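Monosaccharide-transporting ATPase (Actinobacillus succinogenes, PDB 5DTE) probably serves as the periplasmic sugar-binding component of an ABC transporter, and is seen here with beta-D-allopyranose bound. Local coordinates at residues Ile220-Asn226 against Val246-Ile252; Asn148-Ala152 against Phe182-Ile188; Ile99-Gln103 against Ala126-Lys130; Asp94-Ile99 against Arg118-Ala124. All coordinates share one frame; numbering follows the deposited sequence.

Interaction 1: Ile220-Asn226 against Val246-Ile252; sequences IFAANDN and VSGYDGI. With ALL (beta-D-allopyranose), chain E.
D225 reaches tightly across to the loop that follows strand 245-247. Its OD2 accepts the I252 backbone N at 2.7 Å, nearly along the C-O axis. G251 N lies 2.6 Å from the same OD2, in a weak bond bent to 121° at the hydrogen. OD1 is held by T267 OG1, which fixes the carboxylate's rotation. The D225 backbone N donates to Y249 O from above the carbonyl plane.

The buried, parallel strand pair is tight too. S247 N bonds to I220 O at 2.8 Å, and A222 N to S247 O at 2.9 Å. I220 and V246 lie side by side on one face of the sheet, with I220 CB 4.0 Å from V246 CG2. The looser side is at N226 and G251, which are partly exposed; N226 OD1 meets I252 CD1 at 3.8 Å.

Two residues, N224 and D250, belong to the allose pocket. D250 CG is anti to its carbonyl carbon (chi1 -80°), which turns the carboxylate to the sugar. OD1 accepts O3 and OD2 accepts O4, the latter modelled very short and of doubtful length. N224 ND2 faces the sugar's C6 at 3.4 Å, while its OD1 caps helix 225-237 through M227 N.

This is a beta-alpha-beta unit: helix 225-237 links strands 219-222 and 245-247 and covers I220 and V246. Helix 138-152 covers F221 and S247, and E145 holds S247 OG.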
loop_
_atom_site.group_PDB
_atom_site.type_symbol
_atom_site.label_atom_id
_atom_site.label_comp_id
_atom_site.label_asym_id
_atom_site.label_seq_id
_atom_site.Cartn_x
_atom_site.Cartn_y
_atom_site.Cartn_z
ATOM N N ILE A 220 -16.794 8.304 2.772
ATOM C CA ILE A 220 -15.372 8.662 2.798
ATOM C C ILE A 220 -14.438 7.595 2.234
ATOM O O ILE A 220 -14.295 6.497 2.781
ATOM C CB ILE A 220 -14.884 8.980 4.217
ATOM C CG1 ILE A 220 -15.646 10.174 4.796
ATOM C CG2 ILE A 220 -13.402 9.275 4.179
ATOM C CD1 ILE A 220 -15.315 10.444 6.211
ATOM N N PHE A 221 -13.789 7.942 1.134
ATOM C CA PHE A 221 -12.817 7.079 0.527
ATOM C C PHE A 221 -11.470 7.438 1.095
ATOM O O PHE A 221 -11.031 8.580 0.949
ATOM C CB PHE A 221 -12.832 7.244 -0.981
ATOM C CG PHE A 221 -11.781 6.449 -1.689
ATOM C CD1 PHE A 221 -12.042 5.166 -2.118
ATOM C CD2 PHE A 221 -10.533 6.986 -1.936
ATOM C CE1 PHE A 221 -11.076 4.434 -2.779
ATOM C CE2 PHE A 221 -9.565 6.254 -2.589
ATOM C CZ PHE A 221 -9.836 4.982 -3.014
ATOM N N ALA A 222 -10.828 6.469 1.750
ATOM C CA ALA A 222 -9.470 6.634 2.275
ATOM C C ALA A 222 -8.455 5.672 1.608
ATOM O O ALA A 222 -8.659 4.452 1.575
ATOM C CB ALA A 222 -9.472 6.436 3.774
ATOM N N ALA A 223 -7.355 6.228 1.108
ATOM C CA ALA A 223 -6.366 5.473 0.323
ATOM C C ALA A 223 -5.428 4.513 1.112
ATOM O O ALA A 223 -4.643 3.791 0.461
ATOM C CB ALA A 223 -5.515 6.465 -0.507
ATOM N N ASN A 224 -5.441 4.569 2.453
ATOM C CA ASN A 224 -5.097 3.418 3.261
ATOM C C ASN A 224 -5.902 3.162 4.487
ATOM O O ASN A 224 -6.643 4.006 4.945
ATOM C CB ASN A 224 -3.583 3.382 3.579
ATOM C CG ASN A 224 -3.172 4.179 4.798
ATOM O OD1 ASN A 224 -3.850 4.275 5.808
ATOM N ND2 ASN A 224 -1.926 4.523 4.777
ATOM N N ASP A 225 -5.696 1.955 4.999
ATOM C CA ASP A 225 -6.377 1.460 6.156
ATOM C C ASP A 225 -6.218 2.320 7.407
ATOM O O ASP A 225 -7.155 2.417 8.203
ATOM C CB ASP A 225 -5.903 0.053 6.450
ATOM C CG ASP A 225 -6.942 -0.962 6.092
ATOM O OD1 ASP A 225 -8.050 -0.524 5.705
ATOM O OD2 ASP A 225 -6.677 -2.172 6.217
ATOM N N ASN A 226 -5.041 2.898 7.631
ATOM C CA ASN A 226 -4.875 3.799 8.771
ATOM C C ASN A 226 -5.765 5.042 8.678
ATOM O O ASN A 226 -6.453 5.370 9.643
ATOM C CB ASN A 226 -3.409 4.221 8.927
ATOM C CG ASN A 226 -2.566 3.142 9.546
ATOM O OD1 ASN A 226 -3.075 2.318 10.301
ATOM N ND2 ASN A 226 -1.274 3.128 9.227
ATOM N N VAL A 246 -17.369 4.602 5.268
ATOM C CA VAL A 246 -15.946 4.786 5.036
ATOM C C VAL A 246 -15.371 3.530 4.363
ATOM O O VAL A 246 -15.765 2.410 4.699
ATOM C CB VAL A 246 -15.235 5.115 6.387
ATOM C CG1 VAL A 246 -13.715 5.280 6.243
ATOM C CG2 VAL A 246 -15.868 6.360 7.013
ATOM N N SER A 247 -14.484 3.725 3.387
ATOM C CA SER A 247 -13.718 2.622 2.806
ATOM C C SER A 247 -12.215 2.838 3.015
ATOM O O SER A 247 -11.722 3.976 2.969
ATOM C CB SER A 247 -14.031 2.471 1.316
ATOM O OG SER A 247 -13.829 3.696 0.640
ATOM N N GLY A 248 -11.491 1.743 3.248
ATOM C CA GLY A 248 -10.056 1.804 3.454
ATOM C C GLY A 248 -9.295 0.899 2.514
ATOM O O GLY A 248 -9.859 0.352 1.568
ATOM N N TYR A 249 -8.007 0.719 2.788
ATOM C CA TYR A 249 -7.126 0.001 1.864
ATOM C C TYR A 249 -5.905 -0.553 2.575
ATOM O O TYR A 249 -5.138 0.234 3.114
ATOM C CB TYR A 249 -6.675 0.926 0.738
ATOM C CG TYR A 249 -6.130 0.219 -0.472
ATOM C CD1 TYR A 249 -6.875 0.153 -1.653
ATOM C CD2 TYR A 249 -4.876 -0.382 -0.451
ATOM C CE1 TYR A 249 -6.389 -0.495 -2.779
ATOM C CE2 TYR A 249 -4.375 -1.041 -1.583
ATOM C CZ TYR A 249 -5.139 -1.085 -2.743
ATOM O OH TYR A 249 -4.658 -1.724 -3.861
ATOM N N ASP A 250 -5.783 -1.891 2.578
ATOM C CA ASP A 250 -4.619 -2.696 3.011
ATOM C C ASP A 250 -5.096 -4.025 3.617
ATOM O O ASP A 250 -4.477 -5.081 3.424
ATOM C CB ASP A 250 -3.716 -1.986 4.037
ATOM C CG ASP A 250 -2.766 -0.988 3.399
ATOM O OD1 ASP A 250 -2.728 -0.910 2.157
ATOM O OD2 ASP A 250 -2.074 -0.266 4.141
ATOM N N GLY A 251 -6.184 -3.954 4.377
ATOM C CA GLY A 251 -6.731 -5.122 5.043
ATOM C C GLY A 251 -6.125 -5.486 6.392
ATOM O O GLY A 251 -6.115 -6.665 6.760
ATOM N N ILE A 252 -5.634 -4.497 7.136
ATOM C CA ILE A 252 -5.026 -4.767 8.448
ATOM C C ILE A 252 -6.108 -5.344 9.371
ATOM O O ILE A 252 -7.301 -5.145 9.127
ATOM C CB ILE A 252 -4.352 -3.483 9.088
ATOM C CG1 ILE A 252 -5.358 -2.374 9.396
ATOM C CG2 ILE A 252 -3.269 -2.905 8.183
ATOM C CD1 ILE A 252 -4.694 -1.092 9.827
HETATM C C1 ALL E . 1.651 1.977 0.604
HETATM C C2 ALL E . 1.271 0.537 0.889
HETATM C C3 ALL E . 0.357 0.411 2.050
HETATM C C4 ALL E . 0.812 1.213 3.229
HETATM C C5 ALL E . 0.962 2.659 2.788
HETATM C C6 ALL E . 1.221 3.611 3.910
HETATM O O1 ALL E . 2.671 2.054 -0.315
HETATM O O2 ALL E . 0.588 0.027 -0.277
HETATM O O3 ALL E . -0.963 0.904 1.661
HETATM O O4 ALL E . -0.142 1.108 4.296
HETATM O O5 ALL E . 2.069 2.702 1.841
HETATM O O6 ALL E . 2.540 3.428 4.381
#

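Interaction 2: Asn148-Ala152 against Phe182-Ile188; sequences NLAEA and FAEYPDI
The closest pair of CA atoms, A150 and F182, is 6.7 Å apart, where the last turn of helix 138-152 faces two consecutive type I beta turns, F182-Y185 and Y185-I188. The turns are closed by backbone bonds from Y185 N to F182 O and from I188 N to Y185 O.

A150 is the centre of the apolar contact. Its CB sits over one face of the Y185 ring, 3.8 Å from the ring centroid and 17° off the normal. This is a CH-pi contact. The same CB is 3.6 Å from I188 CD1. It also lies at the edge of the F182 ring, near the ring plane, with F182 CD1 at 4.2 Å.

Helices 138-152 and 169-182 pack side by side against the same parallel four-stranded sheet. The turns lead from helix 169-182 into strand 188-195, completing a beta-alpha-beta crossover that starts at strand 157-163. F182 and I188 both touch V159 of that strand. L149, one residue before A150, turns to L245 and S247.

The polar part lies at the exposed margin. E151 is bent at chi2 (-82°), which brings OE1 to the edge of the Y185 ring, in its plane. The carboxylate and ring planes are 61° apart. Y185 OH donates to E151 OE1; the modelled separation is very short and its exact length is doubtful. K147 NZ adds a weak hydrogen bond to Y185 OH.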
loop_
_atom_site.group_PDB
_atom_site.type_symbol
_atom_site.label_atom_id
_atom_site.label_comp_id
_atom_site.label_asym_id
_atom_site.label_seq_id
_atom_site.Cartn_x
_atom_site.Cartn_y
_atom_site.Cartn_z
ATOM N N ASN A 148 -17.421 -0.004 -4.582
ATOM C CA ASN A 148 -18.166 -0.716 -3.556
ATOM C C ASN A 148 -18.890 0.247 -2.614
ATOM O O ASN A 148 -20.043 0.024 -2.237
ATOM C CB ASN A 148 -17.220 -1.626 -2.779
ATOM C CG ASN A 148 -17.941 -2.554 -1.826
ATOM O OD1 ASN A 148 -18.025 -2.286 -0.625
ATOM N ND2 ASN A 148 -18.449 -3.668 -2.351
ATOM N N LEU A 149 -18.208 1.330 -2.256
ATOM C CA LEU A 149 -18.764 2.379 -1.407
ATOM C C LEU A 149 -19.811 3.214 -2.148
ATOM O O LEU A 149 -20.796 3.656 -1.548
ATOM C CB LEU A 149 -17.638 3.285 -0.899
ATOM C CG LEU A 149 -17.968 4.570 -0.131
ATOM C CD1 LEU A 149 -18.328 4.257 1.320
ATOM C CD2 LEU A 149 -16.819 5.586 -0.231
ATOM N N ALA A 150 -19.584 3.445 -3.442
ATOM C CA ALA A 150 -20.549 4.165 -4.278
ATOM C C ALA A 150 -21.882 3.465 -4.236
ATOM O O ALA A 150 -22.904 4.082 -3.952
ATOM C CB ALA A 150 -20.060 4.273 -5.704
ATOM N N GLU A 151 -21.850 2.163 -4.498
ATOM C CA GLU A 151 -23.013 1.294 -4.352
ATOM C C GLU A 151 -23.591 1.301 -2.934
ATOM O O GLU A 151 -24.807 1.377 -2.760
ATOM C CB GLU A 151 -22.642 -0.127 -4.763
ATOM C CG GLU A 151 -22.255 -0.228 -6.230
ATOM C CD GLU A 151 -23.458 -0.332 -7.152
ATOM O OE1 GLU A 151 -23.515 0.419 -8.157
ATOM O OE2 GLU A 151 -24.340 -1.180 -6.876
ATOM N N ALA A 152 -22.718 1.246 -1.931
ATOM C CA ALA A 152 -23.129 1.225 -0.519
ATOM C C ALA A 152 -23.892 2.472 -0.052
ATOM O O ALA A 152 -24.820 2.359 0.752
ATOM C CB ALA A 152 -21.912 1.017 0.366
ATOM N N PHE A 182 -16.313 6.991 -9.286
ATOM C CA PHE A 182 -17.438 7.876 -8.947
ATOM C C PHE A 182 -17.910 8.573 -10.205
ATOM O O PHE A 182 -19.073 8.979 -10.318
ATOM C CB PHE A 182 -17.063 8.917 -7.878
ATOM C CG PHE A 182 -16.538 8.319 -6.604
ATOM C CD1 PHE A 182 -17.140 7.210 -6.041
ATOM C CD2 PHE A 182 -15.418 8.846 -5.990
ATOM C CE1 PHE A 182 -16.648 6.654 -4.889
ATOM C CE2 PHE A 182 -14.928 8.285 -4.854
ATOM C CZ PHE A 182 -15.548 7.184 -4.301
ATOM N N ALA A 183 -16.991 8.707 -11.159
ATOM C CA ALA A 183 -17.301 9.299 -12.453
ATOM C C ALA A 183 -18.405 8.501 -13.147
ATOM O O ALA A 183 -19.044 9.003 -14.061
ATOM C CB ALA A 183 -16.051 9.370 -13.328
ATOM N N GLU A 184 -18.630 7.268 -12.693
ATOM C CA GLU A 184 -19.679 6.403 -13.231
ATOM C C GLU A 184 -21.018 6.640 -12.535
ATOM O O GLU A 184 -22.074 6.184 -13.006
ATOM C CB GLU A 184 -19.281 4.925 -13.111
ATOM C CG GLU A 184 -18.068 4.552 -13.948
ATOM C CD GLU A 184 -17.738 3.072 -13.888
ATOM O OE1 GLU A 184 -18.536 2.312 -13.289
ATOM O OE2 GLU A 184 -16.677 2.677 -14.443
ATOM N N TYR A 185 -20.969 7.363 -11.420
ATOM C CA TYR A 185 -22.174 7.683 -10.664
ATOM C C TYR A 185 -22.418 9.185 -10.657
ATOM O O TYR A 185 -21.963 9.876 -9.737
ATOM C CB TYR A 185 -22.060 7.146 -9.235
ATOM C CG TYR A 185 -21.893 5.645 -9.184
ATOM C CD1 TYR A 185 -22.993 4.814 -8.984
ATOM C CD2 TYR A 185 -20.642 5.055 -9.364
ATOM C CE1 TYR A 185 -22.855 3.439 -8.947
ATOM C CE2 TYR A 185 -20.494 3.678 -9.332
ATOM C CZ TYR A 185 -21.610 2.877 -9.126
ATOM O OH TYR A 185 -21.480 1.513 -9.089
ATOM N N PRO A 186 -23.124 9.697 -11.693
ATOM C CA PRO A 186 -23.407 11.128 -11.866
ATOM C C PRO A 186 -24.100 11.755 -10.662
ATOM O O PRO A 186 -24.120 12.979 -10.555
ATOM C CB PRO A 186 -24.322 11.158 -13.094
ATOM C CG PRO A 186 -23.905 9.989 -13.884
ATOM C CD PRO A 186 -23.600 8.922 -12.852
ATOM N N ASP A 187 -24.652 10.933 -9.774
ATOM C CA ASP A 187 -25.288 11.431 -8.560
ATOM C C ASP A 187 -24.342 11.362 -7.374
ATOM O O ASP A 187 -24.738 11.643 -6.237
ATOM C CB ASP A 187 -26.562 10.649 -8.248
ATOM C CG ASP A 187 -27.790 11.266 -8.874
ATOM O OD1 ASP A 187 -27.682 12.387 -9.408
ATOM O OD2 ASP A 187 -28.868 10.639 -8.809
ATOM N N ILE A 188 -23.099 10.963 -7.637
ATOM C CA ILE A 188 -22.046 11.116 -6.642
ATOM C C ILE A 188 -21.027 12.135 -7.114
ATOM O O ILE A 188 -20.516 12.061 -8.244
ATOM C CB ILE A 188 -21.317 9.806 -6.314
ATOM C CG1 ILE A 188 -22.294 8.769 -5.729
ATOM C CG2 ILE A 188 -20.196 10.105 -5.338
ATOM C CD1 ILE A 188 -21.651 7.474 -5.189
#

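Interaction 3: Ile99-Gln103 against Ala126-Lys130; sequences IPAFQ and AAGLK
L129 extends toward helix 99-105 with CG opposite its own nitrogen (chi1 -180°), and a chi2 of 71° spreads its two methyls over the helix surface. CD1 goes to Q103 CB at 3.6 Å. CD2 goes to F102 CB at 3.9 Å and to I99 CG2 at 4.1 Å. The leucine therefore meets three helix residues, I99, F102 and Q103, with both branches in use. I99 and L129 cross obliquely.

Q103 has CG between its backbone N and its carbonyl carbon (chi1 58°). The chain is extended beyond CG, and this carries the amide alongside A127. A127 CB also approaches I99 CG2, at 4.2 Å. A127 is on the exposed side, whereas L129 is buried.

A Schellman motif ends helix 121-126, with G128 N to E125 O and L129 N to A124 O. G128 is C-prime, with positive phi, and L129 follows it toward helix 99-105.

The contact joins the start of helix 99-105 to the loop between helix 121-126 and strand 132-135. F102 also packs on I112 and D114 of strand 112-115, and Q103 O accepts from K107 NZ at the helix end.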
loop_
_atom_site.group_PDB
_atom_site.type_symbol
_atom_site.label_atom_id
_atom_site.label_comp_id
_atom_site.label_asym_id
_atom_site.label_seq_id
_atom_site.Cartn_x
_atom_site.Cartn_y
_atom_site.Cartn_z
ATOM N N ILE A 99 16.827 4.174 -8.778
ATOM C CA ILE A 99 17.330 3.584 -10.011
ATOM C C ILE A 99 18.867 3.417 -10.033
ATOM O O ILE A 99 19.350 2.348 -10.388
ATOM C CB ILE A 99 16.865 4.400 -11.233
ATOM C CG1 ILE A 99 15.391 4.128 -11.491
ATOM C CG2 ILE A 99 17.683 4.067 -12.469
ATOM C CD1 ILE A 99 14.868 4.888 -12.668
ATOM N N PRO A 100 19.642 4.453 -9.647
ATOM C CA PRO A 100 21.089 4.210 -9.665
ATOM C C PRO A 100 21.490 3.123 -8.688
ATOM O O PRO A 100 22.480 2.427 -8.916
ATOM C CB PRO A 100 21.679 5.555 -9.248
ATOM C CG PRO A 100 20.629 6.541 -9.589
ATOM C CD PRO A 100 19.340 5.850 -9.292
ATOM N N ALA A 101 20.707 2.976 -7.625
ATOM C CA ALA A 101 20.932 1.935 -6.633
ATOM C C ALA A 101 20.734 0.544 -7.223
ATOM O O ALA A 101 21.565 -0.346 -7.027
ATOM C CB ALA A 101 20.005 2.134 -5.445
ATOM N N PHE A 102 19.625 0.369 -7.939
ATOM C CA PHE A 102 19.294 -0.900 -8.576
ATOM C C PHE A 102 20.319 -1.305 -9.638
ATOM O O PHE A 102 20.691 -2.477 -9.736
ATOM C CB PHE A 102 17.890 -0.828 -9.190
ATOM C CG PHE A 102 16.809 -1.245 -8.249
ATOM C CD1 PHE A 102 16.190 -2.478 -8.389
ATOM C CD2 PHE A 102 16.431 -0.418 -7.191
ATOM C CE1 PHE A 102 15.195 -2.876 -7.500
ATOM C CE2 PHE A 102 15.442 -0.800 -6.301
ATOM C CZ PHE A 102 14.822 -2.035 -6.452
ATOM N N GLN A 103 20.788 -0.349 -10.433
ATOM C CA GLN A 103 21.751 -0.694 -11.474
ATOM C C GLN A 103 23.191 -0.755 -10.926
ATOM O O GLN A 103 24.118 -1.086 -11.654
ATOM C CB GLN A 103 21.653 0.276 -12.663
ATOM C CG GLN A 103 21.865 1.739 -12.338
ATOM C CD GLN A 103 21.586 2.638 -13.531
ATOM O OE1 GLN A 103 21.455 2.158 -14.658
ATOM N NE2 GLN A 103 21.489 3.948 -13.289
ATOM N N ALA A 126 15.068 4.510 -19.627
ATOM C CA ALA A 126 16.055 5.490 -20.038
ATOM C C ALA A 126 17.478 5.080 -19.675
ATOM O O ALA A 126 18.408 5.296 -20.452
ATOM C CB ALA A 126 15.726 6.828 -19.422
ATOM N N ALA A 127 17.627 4.476 -18.497
ATOM C CA ALA A 127 18.934 4.166 -17.932
ATOM C C ALA A 127 19.382 2.725 -18.173
ATOM O O ALA A 127 20.308 2.253 -17.513
ATOM C CB ALA A 127 18.920 4.457 -16.448
ATOM N N GLY A 128 18.727 2.026 -19.102
ATOM C CA GLY A 128 19.105 0.662 -19.453
ATOM C C GLY A 128 18.860 -0.369 -18.356
ATOM O O GLY A 128 19.387 -1.486 -18.410
ATOM N N LEU A 129 18.046 0.005 -17.367
ATOM C CA LEU A 129 17.789 -0.838 -16.211
ATOM C C LEU A 129 16.668 -1.852 -16.415
ATOM O O LEU A 129 15.549 -1.492 -16.783
ATOM C CB LEU A 129 17.455 0.033 -15.007
ATOM C CG LEU A 129 17.166 -0.747 -13.729
ATOM C CD1 LEU A 129 18.455 -1.366 -13.197
ATOM C CD2 LEU A 129 16.516 0.162 -12.691
ATOM N N LYS A 130 16.978 -3.123 -16.175
ATOM C CA LYS A 130 15.959 -4.159 -16.071
ATOM C C LYS A 130 15.704 -4.429 -14.593
ATOM O O LYS A 130 16.639 -4.744 -13.845
ATOM C CB LYS A 130 16.388 -5.440 -16.777
ATOM C CG LYS A 130 16.915 -5.260 -18.196
ATOM C CD LYS A 130 16.084 -4.312 -19.048
ATOM C CE LYS A 130 16.736 -4.123 -20.416
ATOM N NZ LYS A 130 16.142 -3.021 -21.225
#

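Interaction 4: Asp94-Ile99 against Arg118-Ala124; sequences DSIAFI and RLDAKAA
I96 and D120 lie side by side and point the same way, with I96 CG1 3.6 Å from D120 CB. They belong to two loops that follow the neighbouring parallel strands 87-90 and 112-115 of one sheet. The first loop holds an Asx turn at D94 (OD2 to I96 N), extended to an Asx motif by A97 N. The I96 bond uses the anti lone pair of OD2, and the A97 bond comes from above the carboxylate plane. This shapes the chain just ahead of helix 99-105.

I99 turns a different branch to this partner than to L129. Its CG1 is anti to the carbonyl carbon (chi1 -74°), which sends CD1 onto the first turn of helix 121-126. There CD1 meets A123 CB at 3.7 Å and A124 N at 3.5 Å. Deeper in, L119 CD2 lies 3.9 Å from F98 CB. L119 also packs on P92 and F131, while the F98 ring turns toward L73 and V74 of helix 70-82.

D120 takes the N-cap position of helix 121-126. The side facing solvent carries I96, the exposed member of the contact. R118 follows D116 and V117 of the sugar pocket; its side chain is about 10 Å from the bound allose.

S95 O joins the two backbones: it accepts D120 N at 2.9 Å, with the donor 43° out of the carbonyl plane, and L119 CA approaches the same oxygen at 3.2 Å.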
loop_
_atom_site.group_PDB
_atom_site.type_symbol
_atom_site.label_atom_id
_atom_site.label_comp_id
_atom_site.label_asym_id
_atom_site.label_seq_id
_atom_site.Cartn_x
_atom_site.Cartn_y
_atom_site.Cartn_z
ATOM N N ASP A 94 10.626 6.281 -3.416
ATOM C CA ASP A 94 10.747 7.259 -4.471
ATOM C C ASP A 94 10.882 6.472 -5.770
ATOM O O ASP A 94 11.722 5.581 -5.866
ATOM C CB ASP A 94 11.959 8.154 -4.214
ATOM C CG ASP A 94 11.960 9.387 -5.061
ATOM O OD1 ASP A 94 12.043 10.485 -4.469
ATOM O OD2 ASP A 94 11.901 9.261 -6.306
ATOM N N SER A 95 10.059 6.768 -6.765
ATOM C CA SER A 95 10.014 5.899 -7.938
ATOM C C SER A 95 11.299 6.000 -8.761
ATOM O O SER A 95 11.642 5.095 -9.539
ATOM C CB SER A 95 8.791 6.230 -8.804
ATOM O OG SER A 95 8.659 7.629 -9.004
ATOM N N ILE A 96 12.026 7.092 -8.556
ATOM C CA ILE A 96 13.154 7.420 -9.410
ATOM C C ILE A 96 14.498 7.366 -8.688
ATOM O O ILE A 96 15.485 6.876 -9.235
ATOM C CB ILE A 96 12.933 8.798 -10.023
ATOM C CG1 ILE A 96 11.694 8.731 -10.913
ATOM C CG2 ILE A 96 14.172 9.270 -10.779
ATOM C CD1 ILE A 96 11.483 9.929 -11.782
ATOM N N ALA A 97 14.517 7.840 -7.447
ATOM C CA ALA A 97 15.741 7.919 -6.649
ATOM C C ALA A 97 16.512 6.612 -6.539
ATOM O O ALA A 97 17.736 6.625 -6.447
ATOM C CB ALA A 97 15.411 8.418 -5.272
ATOM N N PHE A 98 15.798 5.490 -6.545
ATOM C CA PHE A 98 16.425 4.176 -6.365
ATOM C C PHE A 98 16.974 3.524 -7.634
ATOM O O PHE A 98 17.532 2.436 -7.578
ATOM C CB PHE A 98 15.435 3.214 -5.706
ATOM C CG PHE A 98 15.197 3.507 -4.255
ATOM C CD1 PHE A 98 14.289 4.481 -3.875
ATOM C CD2 PHE A 98 15.895 2.822 -3.271
ATOM C CE1 PHE A 98 14.075 4.763 -2.548
ATOM C CE2 PHE A 98 15.687 3.096 -1.941
ATOM C CZ PHE A 98 14.771 4.069 -1.576
ATOM N N ILE A 99 16.827 4.174 -8.778
ATOM C CA ILE A 99 17.330 3.584 -10.011
ATOM C C ILE A 99 18.867 3.417 -10.033
ATOM O O ILE A 99 19.350 2.348 -10.388
ATOM C CB ILE A 99 16.865 4.400 -11.233
ATOM C CG1 ILE A 99 15.391 4.128 -11.491
ATOM C CG2 ILE A 99 17.683 4.067 -12.469
ATOM C CD1 ILE A 99 14.868 4.888 -12.668
ATOM N N ARG A 118 6.284 1.025 -6.982
ATOM C CA ARG A 118 6.881 0.681 -8.272
ATOM C C ARG A 118 7.752 1.797 -8.823
ATOM O O ARG A 118 7.319 2.965 -8.896
ATOM C CB ARG A 118 5.801 0.323 -9.289
ATOM C CG ARG A 118 6.346 -0.294 -10.574
ATOM C CD ARG A 118 5.215 -0.699 -11.534
ATOM N NE ARG A 118 5.631 -0.657 -12.936
ATOM C CZ ARG A 118 6.340 -1.608 -13.538
ATOM N NH1 ARG A 118 6.684 -1.477 -14.816
ATOM N NH2 ARG A 118 6.716 -2.689 -12.866
ATOM N N LEU A 119 8.980 1.422 -9.204
ATOM C CA LEU A 119 9.939 2.346 -9.819
ATOM C C LEU A 119 9.418 2.898 -11.166
ATOM O O LEU A 119 8.699 2.215 -11.896
ATOM C CB LEU A 119 11.303 1.666 -10.027
ATOM C CG LEU A 119 12.133 1.062 -8.880
ATOM C CD1 LEU A 119 13.498 0.624 -9.392
ATOM C CD2 LEU A 119 12.300 1.998 -7.702
ATOM N N ASP A 120 9.782 4.140 -11.481
ATOM C CA ASP A 120 9.351 4.784 -12.721
ATOM C C ASP A 120 9.777 3.961 -13.933
ATOM O O ASP A 120 10.970 3.759 -14.152
ATOM C CB ASP A 120 9.931 6.197 -12.818
ATOM C CG ASP A 120 9.013 7.156 -13.546
ATOM O OD1 ASP A 120 7.864 7.339 -13.087
ATOM O OD2 ASP A 120 9.438 7.723 -14.575
ATOM N N ALA A 121 8.810 3.480 -14.710
ATOM C CA ALA A 121 9.116 2.628 -15.852
ATOM C C ALA A 121 9.887 3.381 -16.928
ATOM O O ALA A 121 10.941 2.924 -17.379
ATOM C CB ALA A 121 7.853 2.046 -16.428
ATOM N N LYS A 122 9.372 4.535 -17.337
ATOM C CA LYS A 122 10.033 5.321 -18.378
ATOM C C LYS A 122 11.437 5.758 -17.981
ATOM O O LYS A 122 12.313 5.861 -18.836
ATOM C CB LYS A 122 9.202 6.547 -18.748
ATOM C CG LYS A 122 8.212 6.259 -19.846
ATOM C CD LYS A 122 7.979 7.473 -20.728
ATOM C CE LYS A 122 6.859 7.212 -21.724
ATOM N NZ LYS A 122 6.652 8.351 -22.659
ATOM N N ALA A 123 11.646 6.016 -16.692
ATOM C CA ALA A 123 12.958 6.413 -16.178
ATOM C C ALA A 123 13.945 5.237 -16.135
ATOM O O ALA A 123 15.136 5.380 -16.445
ATOM C CB ALA A 123 12.804 7.022 -14.804
ATOM N N ALA A 124 13.428 4.078 -15.741
ATOM C CA ALA A 124 14.155 2.819 -15.776
ATOM C C ALA A 124 14.540 2.415 -17.203
ATOM O O ALA A 124 15.619 1.849 -17.448
ATOM C CB ALA A 124 13.311 1.733 -15.128
#

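How the interactions relate
From the N terminus, interaction 4 opens first at 94-99. Interaction 3 opens at I99, which the two share. Interaction 4 closes at 118-124 and interaction 3 at 126-130, so these loops cross. They also touch, at F102 with L119. Together they tie helices 99-105 and 121-126 beside the six-stranded sheet. Interaction 2 then closes the loop from helix 138-152 to the end of helix 169-182. Interaction 1 follows in series, closing a beta-alpha-beta unit in the four-stranded sheet. Interactions 1 and 2 touch as well. Interactions 1 and 3 lie on opposite sides of the chain's centre, their centres 33 Å apart.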